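Beta-1,4-mannanase (Aplysia kurodai, PDB 3VUP) hydrolyses beta-1,4-linked mannan chains as a sea-hare digestive-fluid enzyme built on an eightfold beta/alpha barrel. Local coordinates at residues V16-G21 / G55-R60; E162-M167 / G223-K228; H131-Y136 / L201-W206; I63-E68 / L110-V115. All coordinates share one frame; numbering follows the deposited sequence.

Overall arrangement
All four contacts belong to one eight-stranded parallel barrel and the helices around it. Contact 1 pairs strands 18-22 and 58-65; contact 4 pairs the far end of strand 58-65 with strand 105-112. The centres of these two lie about 22 Å apart, on opposite sides of the chain's centre. Contact 2 joins the loop after strand 157-161 to the end of strand 220-224, its centre about 14 Å from that of contact 4, which it touches. Contact 3 packs helix 130-147 against helix 197-214 outside the barrel and reaches contact 4 through Tyr-136 and Phe-203. Along the chain the early strand pairs close first, while contacts 2 and 3 interleave.

Contact 1 of 4, residues V16-G21 / G55-R60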
loop_
_atom_site.group_PDB
_atom_site.type_symbol
_atom_site.label_atom_id
_atom_site.label_comp_id
_atom_site.label_asym_id
_atom_site.label_seq_id
_atom_site.Cartn_x
_atom_site.Cartn_y
_atom_site.Cartn_z
ATOM N N VAL A 16 13.165 -2.767 -12.991
ATOM C CA VAL A 16 12.778 -3.875 -12.128
ATOM C C VAL A 16 11.258 -4.017 -12.112
ATOM O O VAL A 16 10.539 -3.014 -12.086
ATOM C CB VAL A 16 13.334 -3.686 -10.676
ATOM C CG1 VAL A 16 12.842 -2.388 -10.060
ATOM C CG2 VAL A 16 12.992 -4.855 -9.774
ATOM N N PHE A 17 10.784 -5.261 -12.127
ATOM C CA PHE A 17 9.379 -5.577 -11.913
ATOM C C PHE A 17 9.242 -6.053 -10.475
ATOM O O PHE A 17 10.023 -6.900 -10.033
ATOM C CB PHE A 17 8.933 -6.668 -12.889
ATOM C CG PHE A 17 7.483 -7.053 -12.762
ATOM C CD1 PHE A 17 6.496 -6.408 -13.506
ATOM C CD2 PHE A 17 7.104 -8.070 -11.897
ATOM C CE1 PHE A 17 5.159 -6.769 -13.390
ATOM C CE2 PHE A 17 5.783 -8.439 -11.778
ATOM C CZ PHE A 17 4.802 -7.791 -12.532
ATOM N N LEU A 18 8.271 -5.508 -9.744
ATOM C CA LEU A 18 8.107 -5.858 -8.339
ATOM C C LEU A 18 7.199 -7.074 -8.205
ATOM O O LEU A 18 5.997 -6.992 -8.455
ATOM C CB LEU A 18 7.534 -4.675 -7.560
ATOM C CG LEU A 18 8.340 -3.376 -7.665
ATOM C CD1 LEU A 18 7.625 -2.244 -6.961
ATOM C CD2 LEU A 18 9.723 -3.556 -7.079
ATOM N N SER A 19 7.775 -8.204 -7.812
ATOM C CA SER A 19 7.048 -9.461 -7.745
ATOM C C SER A 19 7.086 -10.020 -6.333
ATOM O O SER A 19 8.165 -10.196 -5.761
ATOM C CB SER A 19 7.708 -10.476 -8.677
ATOM O OG SER A 19 7.083 -11.735 -8.537
ATOM N N GLY A 20 5.931 -10.322 -5.757
ATOM C CA GLY A 20 5.942 -10.896 -4.432
ATOM C C GLY A 20 4.543 -10.999 -3.889
ATOM O O GLY A 20 3.612 -11.423 -4.583
ATOM N N GLY A 21 4.379 -10.604 -2.636
ATOM C CA GLY A 21 3.086 -10.737 -2.014
ATOM C C GLY A 21 2.912 -9.897 -0.774
ATOM O O GLY A 21 3.827 -9.198 -0.322
ATOM N N GLY A 55 11.734 -16.696 -5.471
ATOM C CA GLY A 55 12.039 -15.738 -6.516
ATOM C C GLY A 55 11.329 -14.398 -6.419
ATOM O O GLY A 55 11.361 -13.609 -7.365
ATOM N N GLY A 56 10.700 -14.124 -5.281
ATOM C CA GLY A 56 10.085 -12.831 -5.063
ATOM C C GLY A 56 11.121 -11.792 -4.697
ATOM O O GLY A 56 12.197 -12.124 -4.191
ATOM N N ASN A 57 10.780 -10.527 -4.930
ATOM C CA ASN A 57 11.633 -9.411 -4.536
ATOM C C ASN A 57 10.909 -8.359 -3.698
ATOM O O ASN A 57 11.516 -7.347 -3.365
ATOM C CB ASN A 57 12.302 -8.745 -5.750
ATOM C CG ASN A 57 11.311 -8.075 -6.683
ATOM O OD1 ASN A 57 10.164 -7.792 -6.317
ATOM N ND2 ASN A 57 11.753 -7.812 -7.899
ATOM N N SER A 58 9.637 -8.580 -3.354
ATOM C CA SER A 58 8.773 -7.542 -2.758
ATOM C C SER A 58 7.844 -8.118 -1.704
ATOM O O SER A 58 7.184 -9.119 -1.994
ATOM C CB SER A 58 7.851 -6.954 -3.831
ATOM O OG SER A 58 8.528 -6.091 -4.713
ATOM N N MET A 59 7.725 -7.467 -0.549
ATOM C CA MET A 59 6.771 -7.843 0.491
ATOM C C MET A 59 5.995 -6.605 0.956
ATOM O O MET A 59 6.625 -5.641 1.399
ATOM C CB MET A 59 7.529 -8.432 1.687
ATOM C CG MET A 59 6.657 -8.937 2.827
ATOM S SD MET A 59 5.923 -10.556 2.548
ATOM C CE MET A 59 7.255 -11.645 3.057
ATOM N N ARG A 60 4.667 -6.650 0.891
ATOM C CA ARG A 60 3.819 -5.638 1.513
ATOM C C ARG A 60 3.352 -6.214 2.847
ATOM O O ARG A 60 2.965 -7.379 2.922
ATOM C CB ARG A 60 2.625 -5.327 0.611
ATOM C CG ARG A 60 1.629 -4.315 1.194
ATOM C CD ARG A 60 0.686 -3.865 0.111
ATOM N NE ARG A 60 -0.339 -2.887 0.472
ATOM C CZ ARG A 60 -1.640 -3.145 0.589
ATOM N NH1 ARG A 60 -2.107 -4.389 0.533
ATOM N NH2 ARG A 60 -2.482 -2.138 0.785
HETATM O O HOH W 1 9.059 -13.544 -9.180
#
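Gly-20 bridges to Ser-58, and Gly-21 to Met-59, where strands 18-21 and 58-60 run parallel. Their local axes come within 4.9 Å and diverge by 48°, a marked twist. Gly-21 serves both directions of the ladder, giving its N to Ser-58 O (3.2 Å) and receiving Arg-60 N at its O (2.9 Å). The hydrogens of Gly-20 CA matter as well: the atom sits 3.3 Å from Ser-58 O in a CA-H...O contact, and a side chain there would collide with that oxygen. Before the bridges, Ser-19 O accepts Asn-57 N at 2.8 Å, with a weak second bond from Ser-58 N.

Asn-57 supplies the main side-chain link. With CG held between the backbone N and the carbonyl carbon (chi1 65°), its amide lies along residues 17-19. ND2 donates to Phe-17 O at 2.9 Å, almost straight at 167° and in the amide plane, and also to Ile-347 O. OD1 accepts Ser-19 N (2.8 Å) from one face of its plane and, in one of two deposited conformers, Ser-58 OG from the other. A water joins Ser-19 OG to Gly-55 O.

Donor and acceptor of the amide thus meet their complements, which fixes its rotation, since a flip would set ND2 against Ser-19 N. Asn-57 acts as a substitute peptide group, prolonging the pairing of two barrel strands on the N-terminal side of the regular ladder.

Contact 2 of 4, residues E162-M167 / G223-K228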
loop_
_atom_site.group_PDB
_atom_site.type_symbol
_atom_site.label_atom_id
_atom_site.label_comp_id
_atom_site.label_asym_id
_atom_site.label_seq_id
_atom_site.Cartn_x
_atom_site.Cartn_y
_atom_site.Cartn_z
ATOM N N GLU A 162 -6.971 0.527 1.073
ATOM C CA GLU A 162 -8.378 0.620 0.673
ATOM C C GLU A 162 -9.191 1.696 1.407
ATOM O O GLU A 162 -10.155 1.381 2.109
ATOM C CB GLU A 162 -9.042 -0.756 0.792
ATOM C CG GLU A 162 -8.283 -1.788 -0.046
ATOM C CD GLU A 162 -8.972 -3.135 -0.193
ATOM O OE1 GLU A 162 -9.946 -3.420 0.542
ATOM O OE2 GLU A 162 -8.513 -3.927 -1.060
ATOM N N PRO A 163 -8.830 2.978 1.214
ATOM C CA PRO A 163 -9.632 4.070 1.791
ATOM C C PRO A 163 -11.116 3.913 1.446
ATOM O O PRO A 163 -11.987 4.314 2.222
ATOM C CB PRO A 163 -9.068 5.319 1.106
ATOM C CG PRO A 163 -7.695 4.931 0.647
ATOM C CD PRO A 163 -7.752 3.475 0.339
ATOM N N GLU A 164 -11.392 3.324 0.288
ATOM C CA GLU A 164 -12.752 3.219 -0.222
ATOM C C GLU A 164 -13.677 2.372 0.639
ATOM O O GLU A 164 -14.893 2.459 0.497
ATOM C CB GLU A 164 -12.741 2.718 -1.664
ATOM C CG GLU A 164 -11.899 3.586 -2.586
ATOM C CD GLU A 164 -10.414 3.217 -2.621
ATOM O OE1 GLU A 164 -10.009 2.188 -2.029
ATOM O OE2 GLU A 164 -9.659 3.977 -3.275
ATOM N N GLY A 165 -13.127 1.569 1.542
ATOM C CA GLY A 165 -13.966 0.815 2.455
ATOM C C GLY A 165 -14.896 1.682 3.282
ATOM O O GLY A 165 -15.987 1.251 3.650
ATOM N N MET A 166 -14.468 2.905 3.575
ATOM C CA MET A 166 -15.276 3.804 4.390
ATOM C C MET A 166 -15.568 5.157 3.744
ATOM O O MET A 166 -16.025 6.077 4.415
ATOM C CB MET A 166 -14.645 3.982 5.771
ATOM C CG MET A 166 -14.697 2.708 6.620
ATOM S SD MET A 166 -14.215 2.896 8.348
ATOM C CE MET A 166 -12.447 3.033 8.177
ATOM N N MET A 167 -15.350 5.275 2.439
ATOM C CA MET A 167 -15.721 6.503 1.742
ATOM C C MET A 167 -17.207 6.502 1.408
ATOM O O MET A 167 -17.765 5.463 1.045
ATOM C CB MET A 167 -14.913 6.672 0.457
ATOM C CG MET A 167 -13.406 6.745 0.647
ATOM S SD MET A 167 -12.812 7.897 1.906
ATOM C CE MET A 167 -13.326 9.473 1.218
ATOM N N GLY A 223 -2.946 1.845 -1.585
ATOM C CA GLY A 223 -3.581 0.727 -2.261
ATOM C C GLY A 223 -5.091 0.858 -2.387
ATOM O O GLY A 223 -5.817 0.724 -1.397
ATOM N N VAL A 224 -5.573 1.132 -3.593
ATOM C CA VAL A 224 -7.014 1.262 -3.796
ATOM C C VAL A 224 -7.675 -0.106 -3.877
ATOM O O VAL A 224 -7.084 -1.079 -4.346
ATOM C CB VAL A 224 -7.376 2.098 -5.050
ATOM C CG1 VAL A 224 -6.793 3.504 -4.940
ATOM C CG2 VAL A 224 -6.935 1.424 -6.347
ATOM N N TRP A 225 -8.927 -0.183 -3.449
ATOM C CA TRP A 225 -9.631 -1.461 -3.445
ATOM C C TRP A 225 -9.945 -1.972 -4.841
ATOM O O TRP A 225 -10.118 -3.171 -5.051
ATOM C CB TRP A 225 -10.885 -1.370 -2.571
ATOM C CG TRP A 225 -12.226 -1.448 -3.265
ATOM C CD1 TRP A 225 -13.098 -2.499 -3.207
ATOM C CD2 TRP A 225 -12.880 -0.435 -4.059
ATOM N NE1 TRP A 225 -14.238 -2.217 -3.918
ATOM C CE2 TRP A 225 -14.130 -0.960 -4.450
ATOM C CE3 TRP A 225 -12.526 0.848 -4.501
ATOM C CZ2 TRP A 225 -15.025 -0.252 -5.254
ATOM C CZ3 TRP A 225 -13.423 1.550 -5.306
ATOM C CH2 TRP A 225 -14.655 0.999 -5.666
ATOM N N ASN A 226 -10.009 -1.037 -5.787
ATOM C CA ASN A 226 -10.471 -1.282 -7.142
ATOM C C ASN A 226 -10.070 -0.013 -7.897
ATOM O O ASN A 226 -10.227 1.086 -7.363
ATOM C CB ASN A 226 -12.001 -1.447 -7.102
ATOM C CG ASN A 226 -12.608 -1.835 -8.440
ATOM O OD1 ASN A 226 -12.346 -1.197 -9.463
ATOM N ND2 ASN A 226 -13.437 -2.883 -8.434
ATOM N N PRO A 227 -9.551 -0.141 -9.131
ATOM C CA PRO A 227 -9.156 1.077 -9.844
ATOM C C PRO A 227 -10.306 2.037 -10.175
ATOM O O PRO A 227 -10.026 3.133 -10.648
ATOM C CB PRO A 227 -8.523 0.537 -11.135
ATOM C CG PRO A 227 -9.112 -0.820 -11.299
ATOM C CD PRO A 227 -9.253 -1.355 -9.906
ATOM N N LYS A 228 -11.555 1.655 -9.913
ATOM C CA LYS A 228 -12.676 2.575 -10.080
ATOM C C LYS A 228 -12.502 3.921 -9.376
ATOM O O LYS A 228 -13.092 4.898 -9.820
ATOM C CB LYS A 228 -13.989 1.917 -9.659
ATOM C CG LYS A 228 -14.500 0.904 -10.664
ATOM C CD LYS A 228 -15.715 0.153 -10.164
ATOM C CE LYS A 228 -16.166 -0.879 -11.193
ATOM N NZ LYS A 228 -17.419 -1.571 -10.773
HETATM O O HOH W 2 -10.172 -5.024 -2.987
#
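Glu-162 stands in an Asn-Glu-Pro sequence at the end of barrel strand 157-161, a signature of clan GH-A glycosidases in which this glutamate is usually the acid/base; it probably has that role here. Its N donates to Gly-223 O at 2.7 Å, extending the pairing with strand 220-224 by one more bond. The extended side chain then passes across Trp-225: Glu-162 CD lies 3.5 Å from Trp-225 CB, and the carboxylate is turned 82° from the indole plane. Glu-162 OE2 bonds His-262 ND1 and the amine of a bound Tris molecule, and a water links OE2 to Trp-225 O.

Glu-164 holds the same tryptophan at its backbone N and at the six-membered ring. Bent at chi2 (86°), its chain brings OE1 to Trp-225 N at 3.0 Å, in a bond that meets the carboxylate from above its plane. Glu-164 CG packs obliquely on the indole, 3.4 Å from Trp-225 CE3, while OE2 lies 3.3 Å from Val-224 CG1 and bonds Ser-229 OG and Tyr-240 OH. An alanine here would keep the CB contact with the indole, but Trp-225 N, Ser-229 and Tyr-240 would probably lose the carboxylate that serves all three, leaving the tryptophan less firmly placed beside Glu-162.

The 3-10 turn 163-165 follows strand 157-161 and lies beside the segment that leaves strand 220-224, with Tyr-197 of helix 197-214 touching Glu-164, Phe-261 of strand 259-262 touching Val-224, and Trp-190 meeting the indole of Trp-225.

Contact 3 of 4, residues H131-Y136 / L201-W206; sequences HKLQSY and LRFLNW. With SO4 (sulfate ion), chain J; SO4 (sulfate ion), chain H.
Leu-133 of helix 130-147 packs between Phe-203 and Trp-206 of helix 197-214 in the outer layer of the barrel. Segments 131-136 and 201-206 run in the same general direction, 25° apart, with 11.0 Å between their axes, a wide spacing that large side chains span. CG of Leu-133 is anti to the backbone N (chi1 179°), which carries it toward the other helix. CD2 then rests 3.6 Å from Trp-206 CE3 and 3.8 Å from Phe-203 CA; CD1 meets Phe-203 CD1 at 3.9 Å, and the leucine and phenylalanine side chains cross at about a right angle. Both rings are approached obliquely.

At the margin, the bent chain of Gln-134 carries OE1 to 3.8 Å from Trp-206 CE3, the amide plane turned 52° from the indole. No hydrogen bond crosses between the segments, and the polar ends look elsewhere: Trp-206 NE1 bonds Gly-249 O, and the indole takes a cation-pi contact from Lys-251. Two sulfates, probably from the crystallisation liquor, bind here: His-131 NE2 reaches O1 of one at 2.8 Å, nearly in the ring plane, and Gln-134 NE2 reaches O1 of the other at 2.6 Å, a more bent bond; Lys-142 and Lys-251 give further sulfate bonds.

Helix 122-128 adds Leu-123, Leu-126 and Ile-127 around Phe-203. Apolar packing of neighbouring, roughly parallel helices outside a closed parallel sheet is the arrangement expected of a TIM barrel.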
loop_
_atom_site.group_PDB
_atom_site.type_symbol
_atom_site.label_atom_id
_atom_site.label_comp_id
_atom_site.label_asym_id
_atom_site.label_seq_id
_atom_site.Cartn_x
_atom_site.Cartn_y
_atom_site.Cartn_z
ATOM N N HIS A 131 -5.429 18.817 13.789
ATOM C CA HIS A 131 -4.476 18.866 14.888
ATOM C C HIS A 131 -4.041 17.478 15.322
ATOM O O HIS A 131 -2.868 17.253 15.634
ATOM C CB HIS A 131 -5.047 19.661 16.059
ATOM C CG HIS A 131 -5.409 21.067 15.697
ATOM N ND1 HIS A 131 -4.465 22.013 15.362
ATOM C CD2 HIS A 131 -6.611 21.682 15.594
ATOM C CE1 HIS A 131 -5.068 23.154 15.082
ATOM N NE2 HIS A 131 -6.371 22.978 15.210
ATOM N N LYS A 132 -4.983 16.543 15.336
ATOM C CA LYS A 132 -4.639 15.163 15.646
ATOM C C LYS A 132 -3.714 14.577 14.575
ATOM O O LYS A 132 -2.707 13.940 14.895
ATOM C CB LYS A 132 -5.897 14.321 15.864
ATOM C CG LYS A 132 -6.686 14.768 17.092
ATOM C CD LYS A 132 -7.926 13.929 17.326
ATOM C CE LYS A 132 -8.677 14.412 18.559
ATOM N NZ LYS A 132 -9.869 13.567 18.847
ATOM N N LEU A 133 -4.040 14.807 13.309
ATOM C CA LEU A 133 -3.177 14.358 12.229
ATOM C C LEU A 133 -1.764 14.931 12.359
ATOM O O LEU A 133 -0.777 14.206 12.191
ATOM C CB LEU A 133 -3.779 14.733 10.881
ATOM C CG LEU A 133 -2.953 14.328 9.661
ATOM C CD1 LEU A 133 -2.648 12.827 9.672
ATOM C CD2 LEU A 133 -3.696 14.715 8.400
ATOM N N GLN A 134 -1.651 16.222 12.659
ATOM C CA GLN A 134 -0.322 16.808 12.810
ATOM C C GLN A 134 0.471 16.143 13.939
ATOM O O GLN A 134 1.687 15.977 13.825
ATOM C CB GLN A 134 -0.383 18.326 13.002
ATOM C CG GLN A 134 0.965 19.017 12.778
ATOM C CD GLN A 134 1.530 18.814 11.372
ATOM O OE1 GLN A 134 0.804 18.878 10.375
ATOM N NE2 GLN A 134 2.834 18.570 11.290
ATOM N N SER A 135 -0.207 15.753 15.018
ATOM C CA SER A 135 0.474 15.035 16.097
ATOM C C SER A 135 0.992 13.670 15.642
ATOM O O SER A 135 2.086 13.268 16.026
ATOM C CB SER A 135 -0.383 14.928 17.372
ATOM O OG SER A 135 -1.430 13.978 17.265
ATOM N N TYR A 136 0.225 12.962 14.815
ATOM C CA TYR A 136 0.728 11.713 14.248
ATOM C C TYR A 136 1.993 11.970 13.434
ATOM O O TYR A 136 3.006 11.267 13.567
ATOM C CB TYR A 136 -0.322 11.002 13.367
ATOM C CG TYR A 136 0.302 9.838 12.633
ATOM C CD1 TYR A 136 0.834 8.767 13.342
ATOM C CD2 TYR A 136 0.419 9.829 11.243
ATOM C CE1 TYR A 136 1.450 7.712 12.699
ATOM C CE2 TYR A 136 1.030 8.768 10.589
ATOM C CZ TYR A 136 1.544 7.716 11.322
ATOM O OH TYR A 136 2.169 6.684 10.657
ATOM N N LEU A 201 -8.160 13.024 1.396
ATOM C CA LEU A 201 -7.077 13.526 0.561
ATOM C C LEU A 201 -6.103 14.393 1.358
ATOM O O LEU A 201 -4.900 14.363 1.094
ATOM C CB LEU A 201 -7.607 14.233 -0.686
ATOM C CG LEU A 201 -8.345 13.335 -1.676
ATOM C CD1 LEU A 201 -8.971 14.190 -2.766
ATOM C CD2 LEU A 201 -7.410 12.277 -2.259
ATOM N N ARG A 202 -6.602 15.164 2.320
ATOM C CA ARG A 202 -5.709 15.899 3.200
ATOM C C ARG A 202 -4.850 14.918 3.996
ATOM O O ARG A 202 -3.639 15.090 4.116
ATOM C CB ARG A 202 -6.489 16.803 4.152
ATOM C CG ARG A 202 -5.596 17.460 5.190
ATOM C CD ARG A 202 -6.379 18.312 6.182
ATOM N NE ARG A 202 -7.272 17.518 7.022
ATOM C CZ ARG A 202 -8.596 17.535 6.921
ATOM N NH1 ARG A 202 -9.189 18.300 6.014
ATOM N NH2 ARG A 202 -9.327 16.780 7.728
ATOM N N PHE A 203 -5.492 13.894 4.545
ATOM C CA PHE A 203 -4.830 12.846 5.320
ATOM C C PHE A 203 -3.682 12.234 4.523
ATOM O O PHE A 203 -2.574 12.071 5.038
ATOM C CB PHE A 203 -5.911 11.818 5.688
ATOM C CG PHE A 203 -5.431 10.581 6.414
ATOM C CD1 PHE A 203 -5.197 10.593 7.783
ATOM C CD2 PHE A 203 -5.346 9.376 5.741
ATOM C CE1 PHE A 203 -4.822 9.429 8.451
ATOM C CE2 PHE A 203 -4.969 8.218 6.397
ATOM C CZ PHE A 203 -4.711 8.240 7.749
ATOM N N LEU A 204 -3.951 11.922 3.261
ATOM C CA LEU A 204 -2.937 11.345 2.392
ATOM C C LEU A 204 -1.857 12.358 1.992
ATOM O O LEU A 204 -0.663 12.069 2.076
ATOM C CB LEU A 204 -3.599 10.718 1.163
ATOM C CG LEU A 204 -4.572 9.561 1.443
ATOM C CD1 LEU A 204 -5.360 9.202 0.191
ATOM C CD2 LEU A 204 -3.842 8.339 1.977
ATOM N N ASN A 205 -2.276 13.548 1.576
ATOM C CA ASN A 205 -1.336 14.589 1.160
ATOM C C ASN A 205 -0.356 14.934 2.272
ATOM O O ASN A 205 0.850 15.027 2.039
ATOM C CB ASN A 205 -2.117 15.834 0.720
ATOM C CG ASN A 205 -1.227 17.026 0.389
ATOM O OD1 ASN A 205 -1.220 18.030 1.101
ATOM N ND2 ASN A 205 -0.486 16.932 -0.707
ATOM N N TRP A 206 -0.861 15.132 3.487
ATOM C CA TRP A 206 0.024 15.553 4.570
ATOM C C TRP A 206 1.034 14.468 4.921
ATOM O O TRP A 206 2.198 14.757 5.189
ATOM C CB TRP A 206 -0.768 15.973 5.805
ATOM C CG TRP A 206 -1.465 17.303 5.670
ATOM C CD1 TRP A 206 -1.688 18.021 4.520
ATOM C CD2 TRP A 206 -2.020 18.079 6.738
ATOM N NE1 TRP A 206 -2.352 19.189 4.816
ATOM C CE2 TRP A 206 -2.572 19.247 6.168
ATOM C CE3 TRP A 206 -2.115 17.894 8.121
ATOM C CZ2 TRP A 206 -3.205 20.226 6.936
ATOM C CZ3 TRP A 206 -2.744 18.862 8.877
ATOM C CH2 TRP A 206 -3.277 20.017 8.284
HETATM S S SO4 J . -9.622 24.155 14.473
HETATM O O1 SO4 J . -8.353 24.880 14.490
HETATM O O2 SO4 J . -9.397 22.797 13.983
HETATM O O3 SO4 J . -10.170 24.102 15.827
HETATM O O4 SO4 J . -10.560 24.836 13.586
HETATM S S SO4 H . 4.949 20.270 8.332
HETATM O O1 SO4 H . 4.025 19.601 9.245
HETATM O O2 SO4 H . 4.250 20.701 7.114
HETATM O O3 SO4 H . 5.530 21.441 8.981
HETATM O O4 SO4 H . 6.023 19.341 7.981
#

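Contact 4 of 4, residues I63-E68 / L110-V115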
loop_
_atom_site.group_PDB
_atom_site.type_symbol
_atom_site.label_atom_id
_atom_site.label_comp_id
_atom_site.label_asym_id
_atom_site.label_seq_id
_atom_site.Cartn_x
_atom_site.Cartn_y
_atom_site.Cartn_z
ATOM N N ILE A 63 1.204 -2.215 9.194
ATOM C CA ILE A 63 1.832 -1.705 10.405
ATOM C C ILE A 63 0.802 -1.249 11.444
ATOM O O ILE A 63 0.434 -2.034 12.313
ATOM C CB ILE A 63 2.856 -0.577 10.086
ATOM C CG1 ILE A 63 3.790 -0.990 8.927
ATOM C CG2 ILE A 63 3.635 -0.204 11.334
ATOM C CD1 ILE A 63 4.588 -2.252 9.163
ATOM N N HIS A 64 0.327 -0.003 11.371
ATOM C CA HIS A 64 -0.586 0.501 12.407
ATOM C C HIS A 64 -1.986 -0.099 12.288
ATOM O O HIS A 64 -2.646 -0.379 13.298
ATOM C CB HIS A 64 -0.752 2.025 12.360
ATOM C CG HIS A 64 0.523 2.820 12.324
ATOM N ND1 HIS A 64 1.593 2.598 13.166
ATOM C CD2 HIS A 64 0.844 3.910 11.589
ATOM C CE1 HIS A 64 2.534 3.495 12.920
ATOM N NE2 HIS A 64 2.101 4.308 11.973
ATOM N N ILE A 65 -2.453 -0.226 11.045
ATOM C CA ILE A 65 -3.777 -0.739 10.702
ATOM C C ILE A 65 -4.846 0.267 11.137
ATOM O O ILE A 65 -5.098 1.228 10.408
ATOM C CB ILE A 65 -3.982 -2.203 11.152
ATOM C CG1 ILE A 65 -2.789 -3.032 10.647
ATOM C CG2 ILE A 65 -5.273 -2.751 10.600
ATOM C CD1 ILE A 65 -2.976 -4.524 10.702
ATOM N N GLN A 66 -5.447 0.096 12.313
ATOM C CA GLN A 66 -6.351 1.127 12.819
ATOM C C GLN A 66 -5.937 1.637 14.199
ATOM O O GLN A 66 -6.751 2.151 14.958
ATOM C CB GLN A 66 -7.810 0.661 12.773
ATOM C CG GLN A 66 -8.222 0.358 11.339
ATOM C CD GLN A 66 -9.699 0.101 11.142
ATOM O OE1 GLN A 66 -10.344 -0.590 11.940
ATOM N NE2 GLN A 66 -10.248 0.633 10.045
ATOM N N GLY A 67 -4.648 1.534 14.499
ATOM C CA GLY A 67 -4.111 2.089 15.727
ATOM C C GLY A 67 -4.279 1.208 16.947
ATOM O O GLY A 67 -4.265 1.705 18.071
ATOM N N GLU A 68 -4.420 -0.096 16.724
ATOM C CA GLU A 68 -4.584 -1.050 17.818
ATOM C C GLU A 68 -3.433 -0.995 18.824
ATOM O O GLU A 68 -3.659 -1.038 20.040
ATOM C CB GLU A 68 -4.726 -2.465 17.265
ATOM C CG GLU A 68 -6.063 -2.781 16.602
ATOM C CD GLU A 68 -6.231 -2.281 15.170
ATOM O OE1 GLU A 68 -7.312 -2.575 14.617
ATOM O OE2 GLU A 68 -5.328 -1.614 14.602
ATOM N N LEU A 110 0.695 1.674 6.254
ATOM C CA LEU A 110 0.491 2.302 7.556
ATOM C C LEU A 110 -0.898 2.050 8.134
ATOM O O LEU A 110 -1.004 1.581 9.268
ATOM C CB LEU A 110 0.774 3.800 7.478
ATOM C CG LEU A 110 2.201 4.172 7.093
ATOM C CD1 LEU A 110 2.309 5.686 7.005
ATOM C CD2 LEU A 110 3.206 3.590 8.081
ATOM N N TRP A 111 -1.941 2.348 7.355
ATOM C CA TRP A 111 -3.313 2.375 7.852
ATOM C C TRP A 111 -4.222 1.471 7.024
ATOM O O TRP A 111 -3.861 1.036 5.923
ATOM C CB TRP A 111 -3.860 3.798 7.802
ATOM C CG TRP A 111 -3.050 4.802 8.563
ATOM C CD1 TRP A 111 -2.238 5.764 8.035
ATOM C CD2 TRP A 111 -2.982 4.958 9.989
ATOM N NE1 TRP A 111 -1.664 6.500 9.036
ATOM C CE2 TRP A 111 -2.105 6.029 10.244
ATOM C CE3 TRP A 111 -3.558 4.285 11.073
ATOM C CZ2 TRP A 111 -1.809 6.460 11.538
ATOM C CZ3 TRP A 111 -3.263 4.716 12.358
ATOM C CH2 TRP A 111 -2.393 5.789 12.577
ATOM N N ASN A 112 -5.420 1.212 7.546
ATOM C CA ASN A 112 -6.383 0.347 6.883
ATOM C C ASN A 112 -7.790 0.917 7.035
ATOM O O ASN A 112 -8.185 1.320 8.135
ATOM C CB ASN A 112 -6.341 -1.045 7.521
ATOM C CG ASN A 112 -7.296 -2.028 6.876
ATOM O OD1 ASN A 112 -7.571 -1.948 5.677
ATOM N ND2 ASN A 112 -7.798 -2.981 7.668
ATOM N N ALA A 113 -8.541 0.930 5.935
ATOM C CA ALA A 113 -9.950 1.311 5.959
ATOM C C ALA A 113 -10.874 0.228 5.382
ATOM O O ALA A 113 -12.045 0.495 5.107
ATOM C CB ALA A 113 -10.166 2.635 5.229
ATOM N N ALA A 114 -10.366 -0.996 5.218
ATOM C CA ALA A 114 -11.184 -2.089 4.665
ATOM C C ALA A 114 -12.119 -2.745 5.679
ATOM O O ALA A 114 -12.968 -3.557 5.304
ATOM C CB ALA A 114 -10.304 -3.143 4.020
ATOM N N VAL A 115 -11.921 -2.428 6.956
ATOM C CA VAL A 115 -12.817 -2.842 8.025
ATOM C C VAL A 115 -13.119 -1.607 8.859
ATOM O O VAL A 115 -12.426 -0.601 8.750
ATOM C CB VAL A 115 -12.210 -3.955 8.916
ATOM C CG1 VAL A 115 -11.985 -5.222 8.103
ATOM C CG2 VAL A 115 -10.920 -3.481 9.588
#
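Gln-66 NE2 spends its hydrogens on two backbone carbonyls, Asn-112 O at the end of strand 105-112 (2.9 Å) and Val-115 O in the loop after it (2.8 Å). Both bonds are bent, and NE2 stands above each carbonyl plane, 41° out for Val-115 and 37° for Asn-112. The reach comes from a chain extended beyond CG (chi2 -171°), while OE1 accepts Gln-117 N. A leucine in its place would probably leave those carbonyls and Gln-117 N without their partner, setting the turn after Asn-112 free to shift.

Backbone pairing flanks this link. Leu-110 O receives Ile-65 N at 2.9 Å and a weak bond from His-64 N, and Ile-65 O receives Asn-112 N at 2.9 Å, the parallel bridge of Ile-65 with Trp-111. Where the chain turns its corner, His-64 CB sits over the face of the Trp-111 six-membered ring, 4.0 Å from its centroid, a CH-pi contact; the two rings themselves are oblique. Ile-65 CG2 lies alongside Asn-112 CB, 3.7 Å away. Asn-112 OD1 accepts Ala-114 N, closing an Asx turn, and also Asn-161 ND2.

Strands 58-65 and 105-112 are thus joined at their C-terminal ends, with Leu-110 and Trp-111 resting on strand 157-161. Outside the sheet, Trp-111 packs against Leu-123 and Leu-126 of helix 122-128, His-64 NE2 bonds Tyr-136 OH of helix 130-147, and Trp-111 NE1 bonds Gln-207 of helix 197-214.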